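Putative peptidyl-arginine deiminase family protein (Campylobacter jejuni subsp. jejuni serotype O:2, PDB 6B10) probably hydrolyses agmatine to N-carbamoylputrescine and ammonia, a step on the way to putrescine in polyamine biosynthesis. Local coordinates at residues E20-S25 with K45-V50; S52-V57 with N303-G308; T176-K181 with I191-N196. All blocks are in the same frame, centred on the assembly; numbering follows the deposited sequence. Where two conformers were deposited one is given.

Contacts 1 and 2 are neighbours, their centres about 10 Å apart, and they follow each other in the chain: helix 37-52, used in contact 1, runs into the turn and strand 56-61 that supply one side of contact 2. Strands 19-25 and 56-61 lie side by side in one sheet, and the salt bridge E20-K56 ties the two contacts. Contact 2 then reaches strand 305-310 of another sheet, closing a long loop of chain. Nested within that loop, contact 3 sits across the molecule, about 32 Å from either between centres. Several small sheets with outer helices are consistent with the five-bladed alpha/beta propeller of guanidino-group-modifying enzymes.

Contact 1. Residues E20-S25 with K45-V50; sequences EYLMLS and KEFVKV
Within the two segments the shortest polar bond is K49 N to K45 O, 2.9 Å, in the helical turn that presents F47 to L22 and L24 of the strand. Nothing polar crosses between the two segments; what joins them is hydrocarbon against ring. Methyl CD2 of L24 comes to 3.7 Å from CE2 of F47 and lies almost equally close to CD2 of the same ring. The approach to the ring is oblique. L22 adds a looser touch farther out, its CD2 being 4.2 Å from F47 CZ. F47 reaches both leucines because its CG is anti to the backbone N (chi1 -175°), which sends the ring out from the helix toward the strand. The two leucines are alternate residues of the strand, so their side chains emerge on the same face and meet the ring one after the other. L22, L24 and F47 are all buried, and side chains span the 9.0 Å between CA of L24 and CA of V48. This is the strand-to-helix packing of a beta-alpha-beta unit: strand 19-25, helix 37-52 and the parallel strand 56-61. L24 also lies on V57 and L59 of that second strand, and V48 of the helix meets L59 too. On the other face of strand 19-25, Y21 and M23 pack on helix 120-133. Where the strand turns its corner, E20 and Y21 both face R328 in a classic beta bulge.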
loop_
_atom_site.group_PDB
_atom_site.type_symbol
_atom_site.label_atom_id
_atom_site.label_comp_id
_atom_site.label_asym_id
_atom_site.label_seq_id
_atom_site.Cartn_x
_atom_site.Cartn_y
_atom_site.Cartn_z
ATOM N N GLU A 20 12.407 -2.898 -7.956
ATOM C CA GLU A 20 12.880 -4.149 -8.536
ATOM C C GLU A 20 11.715 -5.135 -8.656
ATOM O O GLU A 20 11.561 -5.791 -9.683
ATOM C CB GLU A 20 14.010 -4.740 -7.685
ATOM C CG GLU A 20 14.818 -5.828 -8.380
ATOM C CD GLU A 20 15.759 -5.283 -9.437
ATOM O OE1 GLU A 20 16.624 -4.453 -9.097
ATOM O OE2 GLU A 20 15.646 -5.701 -10.607
ATOM N N TYR A 21 10.890 -5.226 -7.613
ATOM C CA TYR A 21 9.739 -6.129 -7.607
ATOM C C TYR A 21 8.482 -5.471 -7.060
ATOM O O TYR A 21 8.555 -4.609 -6.182
ATOM C CB TYR A 21 10.009 -7.326 -6.700
ATOM C CG TYR A 21 11.008 -8.344 -7.210
ATOM C CD1 TYR A 21 10.618 -9.357 -8.079
ATOM C CD2 TYR A 21 12.333 -8.321 -6.783
ATOM C CE1 TYR A 21 11.518 -10.306 -8.521
ATOM C CE2 TYR A 21 13.246 -9.263 -7.228
ATOM C CZ TYR A 21 12.834 -10.253 -8.092
ATOM O OH TYR A 21 13.740 -11.191 -8.528
ATOM N N LEU A 22 7.329 -5.902 -7.574
ATOM C CA LEU A 22 6.085 -5.840 -6.818
ATOM C C LEU A 22 5.791 -7.256 -6.312
ATOM O O LEU A 22 5.821 -8.229 -7.070
ATOM C CB LEU A 22 4.917 -5.318 -7.662
ATOM C CG LEU A 22 3.681 -4.885 -6.855
ATOM C CD1 LEU A 22 3.944 -3.609 -6.072
ATOM C CD2 LEU A 22 2.466 -4.683 -7.746
ATOM N N MET A 23 5.504 -7.359 -5.025
ATOM C CA MET A 23 5.331 -8.646 -4.389
ATOM C C MET A 23 3.886 -8.831 -3.950
ATOM O O MET A 23 3.279 -7.922 -3.391
ATOM C CB MET A 23 6.269 -8.747 -3.200
ATOM C CG MET A 23 7.720 -8.470 -3.573
ATOM S SD MET A 23 8.870 -8.668 -2.206
ATOM C CE MET A 23 8.214 -7.511 -1.011
ATOM N N LEU A 24 3.341 -10.012 -4.225
ATOM C CA LEU A 24 1.973 -10.355 -3.860
ATOM C C LEU A 24 1.899 -11.760 -3.260
ATOM O O LEU A 24 2.719 -12.631 -3.566
ATOM C CB LEU A 24 1.058 -10.281 -5.087
ATOM C CG LEU A 24 1.089 -8.974 -5.895
ATOM C CD1 LEU A 24 2.034 -9.082 -7.079
ATOM C CD2 LEU A 24 -0.302 -8.579 -6.380
ATOM N N SER A 25 0.905 -11.967 -2.406
ATOM C CA SER A 25 0.626 -13.276 -1.836
ATOM C C SER A 25 -0.679 -13.803 -2.425
ATOM O O SER A 25 -1.757 -13.314 -2.097
ATOM C CB SER A 25 0.522 -13.172 -0.320
ATOM O OG SER A 25 0.216 -14.431 0.251
ATOM N N LYS A 45 -4.722 -12.161 -11.966
ATOM C CA LYS A 45 -4.109 -12.378 -13.271
ATOM C C LYS A 45 -4.077 -11.090 -14.083
ATOM O O LYS A 45 -3.078 -10.780 -14.732
ATOM C CB LYS A 45 -4.858 -13.468 -14.042
ATOM C CG LYS A 45 -4.220 -13.841 -15.371
ATOM N N GLU A 46 -5.175 -10.345 -14.043
ATOM C CA GLU A 46 -5.265 -9.078 -14.753
ATOM C C GLU A 46 -4.278 -8.077 -14.159
ATOM O O GLU A 46 -3.525 -7.429 -14.885
ATOM C CB GLU A 46 -6.689 -8.522 -14.676
ATOM C CG GLU A 46 -6.985 -7.435 -15.699
ATOM C CD GLU A 46 -6.729 -7.890 -17.125
ATOM O OE1 GLU A 46 -7.146 -9.018 -17.476
ATOM O OE2 GLU A 46 -6.102 -7.125 -17.892
ATOM N N PHE A 47 -4.284 -7.985 -12.835
ATOM C CA PHE A 47 -3.421 -7.064 -12.093
ATOM C C PHE A 47 -1.949 -7.380 -12.364
ATOM O O PHE A 47 -1.158 -6.485 -12.679
ATOM C CB PHE A 47 -3.761 -7.153 -10.593
ATOM C CG PHE A 47 -3.027 -6.167 -9.710
ATOM C CD1 PHE A 47 -2.633 -4.910 -10.168
ATOM C CD2 PHE A 47 -2.778 -6.490 -8.384
ATOM C CE1 PHE A 47 -1.972 -4.023 -9.329
ATOM C CE2 PHE A 47 -2.126 -5.604 -7.539
ATOM C CZ PHE A 47 -1.718 -4.369 -8.016
ATOM N N VAL A 48 -1.609 -8.665 -12.283
ATOM C CA VAL A 48 -0.250 -9.138 -12.543
ATOM C C VAL A 48 0.167 -8.848 -13.982
ATOM O O VAL A 48 1.261 -8.323 -14.216
ATOM C CB VAL A 48 -0.108 -10.650 -12.261
ATOM C CG1 VAL A 48 1.260 -11.159 -12.696
ATOM C CG2 VAL A 48 -0.313 -10.939 -10.780
ATOM N N LYS A 49 -0.699 -9.183 -14.937
ATOM C CA LYS A 49 -0.407 -8.920 -16.352
ATOM C C LYS A 49 -0.078 -7.443 -16.598
ATOM O O LYS A 49 0.882 -7.125 -17.299
ATOM C CB LYS A 49 -1.575 -9.349 -17.259
ATOM C CG LYS A 49 -1.558 -10.820 -17.649
ATOM C CD LYS A 49 -2.642 -11.161 -18.662
ATOM N N VAL A 50 -0.883 -6.552 -16.021
ATOM C CA VAL A 50 -0.674 -5.110 -16.160
ATOM C C VAL A 50 0.696 -4.692 -15.619
ATOM O O VAL A 50 1.483 -4.057 -16.327
ATOM C CB VAL A 50 -1.795 -4.314 -15.457
ATOM C CG1 VAL A 50 -1.430 -2.844 -15.317
ATOM C CG2 VAL A 50 -3.098 -4.448 -16.238
#

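Contact 2. Residues S52-V57 with N303-G308; sequences SEFQKV and NHKIIG. With PO4 (phosphate ion), chain D.
The ring of F54 meets the end of I307 obliquely, the two side chains coming from opposite directions: F54 CE2 is 3.6 Å from I307 CD1. K305, two residues back on the same face of the strand, adds a weaker touch; the K305 and F54 side chains cross at about a right angle, K305 CG being 4.2 Å from F54 CZ. Its chain bends at chi2 (-58°), which carries the ammonium end away from the phenyl ring. F54 belongs to the turn between helix 37-52 and strand 56-61 and also rests on I276 and A279, so it bridges the sheet of that turn to the sheet holding strand 305-310.

Just before this strand, N303 and H304 hold a phosphate, probably from the crystallisation liquor. Its O2 takes two bonds: from H304 ND1 at 2.8 Å, nearly straight (171°) and close to the imidazole plane, and from the backbone N of N303 at 3.0 Å. F275 meets the H304 ring edge-to-face. ND1 carries the proton in this bond; the nearby anion may favour a protonated ring, but a neutral ND1-H imidazole would fit equally well, whereas the join between the two segments themselves remains purely apolar.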
loop_
_atom_site.group_PDB
_atom_site.type_symbol
_atom_site.label_atom_id
_atom_site.label_comp_id
_atom_site.label_asym_id
_atom_site.label_seq_id
_atom_site.Cartn_x
_atom_site.Cartn_y
_atom_site.Cartn_z
ATOM N N SER A 52 3.387 -6.513 -14.851
ATOM C CA SER A 52 4.526 -7.235 -15.422
ATOM C C SER A 52 5.064 -6.576 -16.678
ATOM O O SER A 52 6.217 -6.778 -17.030
ATOM C CB SER A 52 4.162 -8.694 -15.705
ATOM O OG SER A 52 3.228 -8.799 -16.763
ATOM N N GLU A 53 4.229 -5.774 -17.335
ATOM C CA GLU A 53 4.652 -4.991 -18.496
ATOM C C GLU A 53 5.657 -3.914 -18.101
ATOM O O GLU A 53 6.438 -3.460 -18.932
ATOM C CB GLU A 53 3.446 -4.322 -19.162
ATOM C CG GLU A 53 3.729 -3.749 -20.546
ATOM C CD GLU A 53 2.782 -2.631 -20.924
ATOM O OE1 GLU A 53 3.240 -1.658 -21.563
ATOM O OE2 GLU A 53 1.585 -2.724 -20.577
ATOM N N PHE A 54 5.627 -3.495 -16.835
ATOM C CA PHE A 54 6.470 -2.391 -16.360
ATOM C C PHE A 54 7.619 -2.772 -15.423
ATOM O O PHE A 54 8.642 -2.093 -15.404
ATOM C CB PHE A 54 5.586 -1.350 -15.684
ATOM C CG PHE A 54 4.697 -0.615 -16.640
ATOM C CD1 PHE A 54 5.169 0.492 -17.326
ATOM C CD2 PHE A 54 3.392 -1.040 -16.865
ATOM C CE1 PHE A 54 4.360 1.169 -18.214
ATOM C CE2 PHE A 54 2.577 -0.369 -17.749
ATOM C CZ PHE A 54 3.060 0.738 -18.425
ATOM N N GLN A 55 7.455 -3.825 -14.630
ATOM C CA GLN A 55 8.535 -4.286 -13.763
ATOM C C GLN A 55 8.296 -5.725 -13.345
ATOM O O GLN A 55 7.199 -6.259 -13.526
ATOM C CB GLN A 55 8.670 -3.383 -12.521
ATOM C CG GLN A 55 7.539 -3.508 -11.510
ATOM C CD GLN A 55 7.634 -2.497 -10.371
ATOM O OE1 GLN A 55 7.925 -1.321 -10.586
ATOM N NE2 GLN A 55 7.364 -2.952 -9.156
ATOM N N LYS A 56 9.314 -6.350 -12.767
ATOM C CA LYS A 56 9.173 -7.731 -12.330
ATOM C C LYS A 56 8.124 -7.853 -11.238
ATOM O O LYS A 56 7.904 -6.926 -10.459
ATOM C CB LYS A 56 10.498 -8.298 -11.831
ATOM C CG LYS A 56 11.514 -8.541 -12.925
ATOM C CD LYS A 56 12.815 -9.062 -12.336
ATOM C CE LYS A 56 13.650 -7.945 -11.739
ATOM N NZ LYS A 56 14.771 -8.508 -10.939
ATOM N N VAL A 57 7.483 -9.011 -11.199
ATOM C CA VAL A 57 6.495 -9.329 -10.196
ATOM C C VAL A 57 6.922 -10.628 -9.522
ATOM O O VAL A 57 7.350 -11.569 -10.198
ATOM C CB VAL A 57 5.102 -9.523 -10.842
ATOM C CG1 VAL A 57 4.072 -9.983 -9.816
ATOM C CG2 VAL A 57 4.640 -8.237 -11.519
ATOM N N ASN A 303 4.527 11.940 -16.297
ATOM C CA ASN A 303 5.499 10.928 -16.703
ATOM C C ASN A 303 5.118 9.520 -16.258
ATOM O O ASN A 303 5.960 8.635 -16.195
ATOM C CB ASN A 303 6.891 11.287 -16.163
ATOM C CG ASN A 303 7.359 12.651 -16.628
ATOM O OD1 ASN A 303 7.652 13.519 -15.820
ATOM N ND2 ASN A 303 7.414 12.850 -17.935
ATOM N N HIS A 304 3.843 9.318 -15.957
ATOM C CA HIS A 304 3.336 8.008 -15.583
ATOM C C HIS A 304 2.184 7.623 -16.496
ATOM O O HIS A 304 1.426 8.473 -16.938
ATOM C CB HIS A 304 2.843 8.019 -14.136
ATOM C CG HIS A 304 3.937 7.897 -13.126
ATOM N ND1 HIS A 304 4.646 8.982 -12.662
ATOM C CD2 HIS A 304 4.444 6.813 -12.488
ATOM C CE1 HIS A 304 5.541 8.574 -11.779
ATOM N NE2 HIS A 304 5.440 7.263 -11.654
ATOM N N LYS A 305 2.068 6.331 -16.777
ATOM C CA LYS A 305 0.875 5.797 -17.394
ATOM C C LYS A 305 -0.059 5.408 -16.254
ATOM O O LYS A 305 0.335 4.677 -15.355
ATOM C CB LYS A 305 1.202 4.579 -18.260
ATOM C CG LYS A 305 2.373 4.758 -19.222
ATOM C CD LYS A 305 2.170 5.909 -20.190
ATOM C CE LYS A 305 3.252 5.898 -21.261
ATOM N NZ LYS A 305 3.264 7.148 -22.070
ATOM N N ILE A 306 -1.288 5.912 -16.280
ATOM C CA ILE A 306 -2.277 5.595 -15.245
ATOM C C ILE A 306 -3.184 4.506 -15.810
ATOM O O ILE A 306 -3.804 4.701 -16.848
ATOM C CB ILE A 306 -3.088 6.841 -14.815
ATOM C CG1 ILE A 306 -2.332 7.654 -13.754
ATOM C CG2 ILE A 306 -4.436 6.445 -14.213
ATOM C CD1 ILE A 306 -0.960 8.157 -14.164
ATOM N N ILE A 307 -3.248 3.358 -15.137
ATOM C CA ILE A 307 -3.974 2.205 -15.669
ATOM C C ILE A 307 -4.978 1.684 -14.652
ATOM O O ILE A 307 -4.613 1.325 -13.539
ATOM C CB ILE A 307 -3.008 1.072 -16.083
ATOM C CG1 ILE A 307 -2.077 1.549 -17.203
ATOM C CG2 ILE A 307 -3.775 -0.166 -16.546
ATOM C CD1 ILE A 307 -0.853 0.676 -17.375
ATOM N N GLY A 308 -6.244 1.629 -15.051
ATOM C CA GLY A 308 -7.306 1.159 -14.174
ATOM C C GLY A 308 -7.413 -0.353 -14.177
ATOM O O GLY A 308 -7.409 -0.970 -15.228
HETATM P P PO4 D . 5.563 12.406 -12.575
HETATM O O1 PO4 D . 4.965 13.018 -11.330
HETATM O O2 PO4 D . 4.514 11.655 -13.358
HETATM O O3 PO4 D . 6.670 11.469 -12.152
HETATM O O4 PO4 D . 6.162 13.481 -13.457
#

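Contact 3. Residues T176-K181 with I191-N196; sequences TQIDTK and IIWLEN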
loop_
_atom_site.group_PDB
_atom_site.type_symbol
_atom_site.label_atom_id
_atom_site.label_comp_id
_atom_site.label_asym_id
_atom_site.label_seq_id
_atom_site.Cartn_x
_atom_site.Cartn_y
_atom_site.Cartn_z
ATOM N N THR A 176 3.394 11.609 21.439
ATOM C CA THR A 176 4.685 12.304 21.332
ATOM C C THR A 176 5.851 11.311 21.248
ATOM O O THR A 176 6.812 11.517 20.493
ATOM C CB THR A 176 4.899 13.257 22.532
ATOM O OG1 THR A 176 3.925 14.304 22.484
ATOM C CG2 THR A 176 6.291 13.881 22.529
ATOM N N GLN A 177 5.752 10.237 22.025
ATOM C CA GLN A 177 6.761 9.182 22.031
ATOM C C GLN A 177 6.711 8.353 20.756
ATOM O O GLN A 177 7.750 8.042 20.175
ATOM C CB GLN A 177 6.584 8.279 23.253
ATOM C CG GLN A 177 7.097 8.911 24.537
ATOM C CD GLN A 177 6.744 8.111 25.778
ATOM O OE1 GLN A 177 5.778 7.345 25.791
ATOM N NE2 GLN A 177 7.524 8.294 26.834
ATOM N N ILE A 178 5.503 7.988 20.341
ATOM C CA ILE A 178 5.295 7.253 19.096
ATOM C C ILE A 178 5.742 8.105 17.909
ATOM O O ILE A 178 6.414 7.612 17.005
ATOM C CB ILE A 178 3.822 6.827 18.935
ATOM C CG1 ILE A 178 3.484 5.724 19.944
ATOM C CG2 ILE A 178 3.545 6.319 17.525
ATOM C CD1 ILE A 178 2.000 5.534 20.179
ATOM N N ASP A 179 5.372 9.381 17.937
ATOM C CA ASP A 179 5.826 10.353 16.954
ATOM C C ASP A 179 7.359 10.382 16.891
ATOM O O ASP A 179 7.943 10.242 15.816
ATOM C CB ASP A 179 5.279 11.740 17.303
ATOM C CG ASP A 179 5.638 12.791 16.277
ATOM O OD1 ASP A 179 4.886 12.940 15.295
ATOM O OD2 ASP A 179 6.659 13.486 16.464
ATOM N N THR A 180 8.000 10.549 18.047
ATOM C CA THR A 180 9.470 10.603 18.132
ATOM C C THR A 180 10.114 9.298 17.656
ATOM O O THR A 180 11.089 9.323 16.900
ATOM C CB THR A 180 9.935 10.931 19.574
ATOM O OG1 THR A 180 9.424 12.215 19.954
ATOM C CG2 THR A 180 11.461 10.958 19.690
ATOM N N LYS A 181 9.559 8.165 18.078
ATOM C CA LYS A 181 10.086 6.865 17.664
ATOM C C LYS A 181 9.986 6.686 16.152
ATOM O O LYS A 181 10.943 6.255 15.511
ATOM C CB LYS A 181 9.343 5.727 18.364
ATOM C CG LYS A 181 9.874 4.343 18.035
ATOM C CD LYS A 181 9.260 3.295 18.945
ATOM N N ILE A 191 5.604 14.419 10.838
ATOM C CA ILE A 191 4.498 13.476 10.698
ATOM C C ILE A 191 3.185 14.237 10.733
ATOM O O ILE A 191 2.929 15.006 11.660
ATOM C CB ILE A 191 4.480 12.419 11.817
ATOM C CG1 ILE A 191 5.744 11.556 11.738
ATOM C CG2 ILE A 191 3.230 11.557 11.704
ATOM C CD1 ILE A 191 5.887 10.544 12.852
ATOM N N ILE A 192 2.360 14.011 9.718
ATOM C CA ILE A 192 1.018 14.563 9.655
ATOM C C ILE A 192 0.069 13.498 10.197
ATOM O O ILE A 192 -0.108 12.435 9.587
ATOM C CB ILE A 192 0.646 14.951 8.217
ATOM C CG1 ILE A 192 1.587 16.051 7.726
ATOM C CG2 ILE A 192 -0.796 15.429 8.134
ATOM C CD1 ILE A 192 1.587 16.247 6.230
ATOM N N TRP A 193 -0.505 13.784 11.362
ATOM C CA TRP A 193 -1.440 12.896 12.023
ATOM C C TRP A 193 -2.857 13.313 11.667
ATOM O O TRP A 193 -3.336 14.334 12.148
ATOM C CB TRP A 193 -1.256 12.986 13.540
ATOM C CG TRP A 193 0.043 12.438 14.054
ATOM C CD1 TRP A 193 1.222 13.118 14.223
ATOM C CD2 TRP A 193 0.287 11.098 14.491
ATOM N NE1 TRP A 193 2.188 12.271 14.732
ATOM C CE2 TRP A 193 1.637 11.027 14.902
ATOM C CE3 TRP A 193 -0.505 9.949 14.574
ATOM C CZ2 TRP A 193 2.206 9.853 15.390
ATOM C CZ3 TRP A 193 0.062 8.780 15.052
ATOM C CH2 TRP A 193 1.406 8.742 15.457
ATOM N N LEU A 194 -3.529 12.535 10.823
ATOM C CA LEU A 194 -4.902 12.856 10.428
ATOM C C LEU A 194 -5.928 12.295 11.412
ATOM O O LEU A 194 -5.967 11.089 11.655
ATOM C CB LEU A 194 -5.216 12.329 9.028
ATOM C CG LEU A 194 -4.628 13.064 7.830
ATOM C CD1 LEU A 194 -5.152 12.400 6.569
ATOM C CD2 LEU A 194 -4.968 14.547 7.823
ATOM N N GLU A 195 -6.766 13.179 11.947
ATOM C CA GLU A 195 -7.806 12.805 12.907
ATOM C C GLU A 195 -9.058 12.284 12.209
ATOM O O GLU A 195 -9.653 11.298 12.649
ATOM C CB GLU A 195 -8.195 14.007 13.774
ATOM C CG GLU A 195 -7.053 14.631 14.565
ATOM C CD GLU A 195 -6.484 13.701 15.622
ATOM O OE1 GLU A 195 -7.274 12.985 16.273
ATOM O OE2 GLU A 195 -5.245 13.688 15.801
ATOM N N ASN A 196 -9.441 12.942 11.115
ATOM C CA ASN A 196 -10.749 12.729 10.491
ATOM C C ASN A 196 -10.762 11.836 9.262
ATOM O O ASN A 196 -9.728 11.574 8.642
ATOM C CB ASN A 196 -11.353 14.079 10.108
ATOM C CG ASN A 196 -11.730 14.907 11.318
ATOM O OD1 ASN A 196 -12.700 14.600 12.003
ATOM N ND2 ASN A 196 -10.975 15.963 11.581
#
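D179 carries its CG anti to the backbone N (chi1 -176°), which brings the carboxylate round from the helix to W193, where chi1 places the indole and chi2, near perpendicular, turns its NE1 edge to the helix. The bond that results, W193 NE1 to D179 OD1, is 2.8 Å long and practically straight, 178° at the hydrogen. It leaves NE1 in the indole plane and meets OD1 on the anti side of the carboxylate, slightly out of its plane. Beyond it, W193 CZ2 lies 4.0 Å from D179 CA, and W193 CH2 meets I178 CG2 at 3.8 Å, so the rim from NE1 to CH2 runs along D179 and I178. I191 and D179 run past each other side by side, pointing opposite ways, with I191 CB 3.5 Å from D179 OD1, while I191 CG2 covers one indole face near the rim.

Helix 175-186 lies within the beta-alpha-beta crossover that links parallel strands 156-160 and 190-194, and its 176-181 segment crosses strand 191-194 at 138°, with the axes 10.4 Å apart. W193 also packs on L164 and L165 of helix 161-167 and forms a cation-pi pair with K175. With OD1 taking the indole N-H and OD2 in a salt bridge with K183, both oxygens of D179 are engaged, which limits rotation of the carboxylate; the lysine would also favour its ionised form.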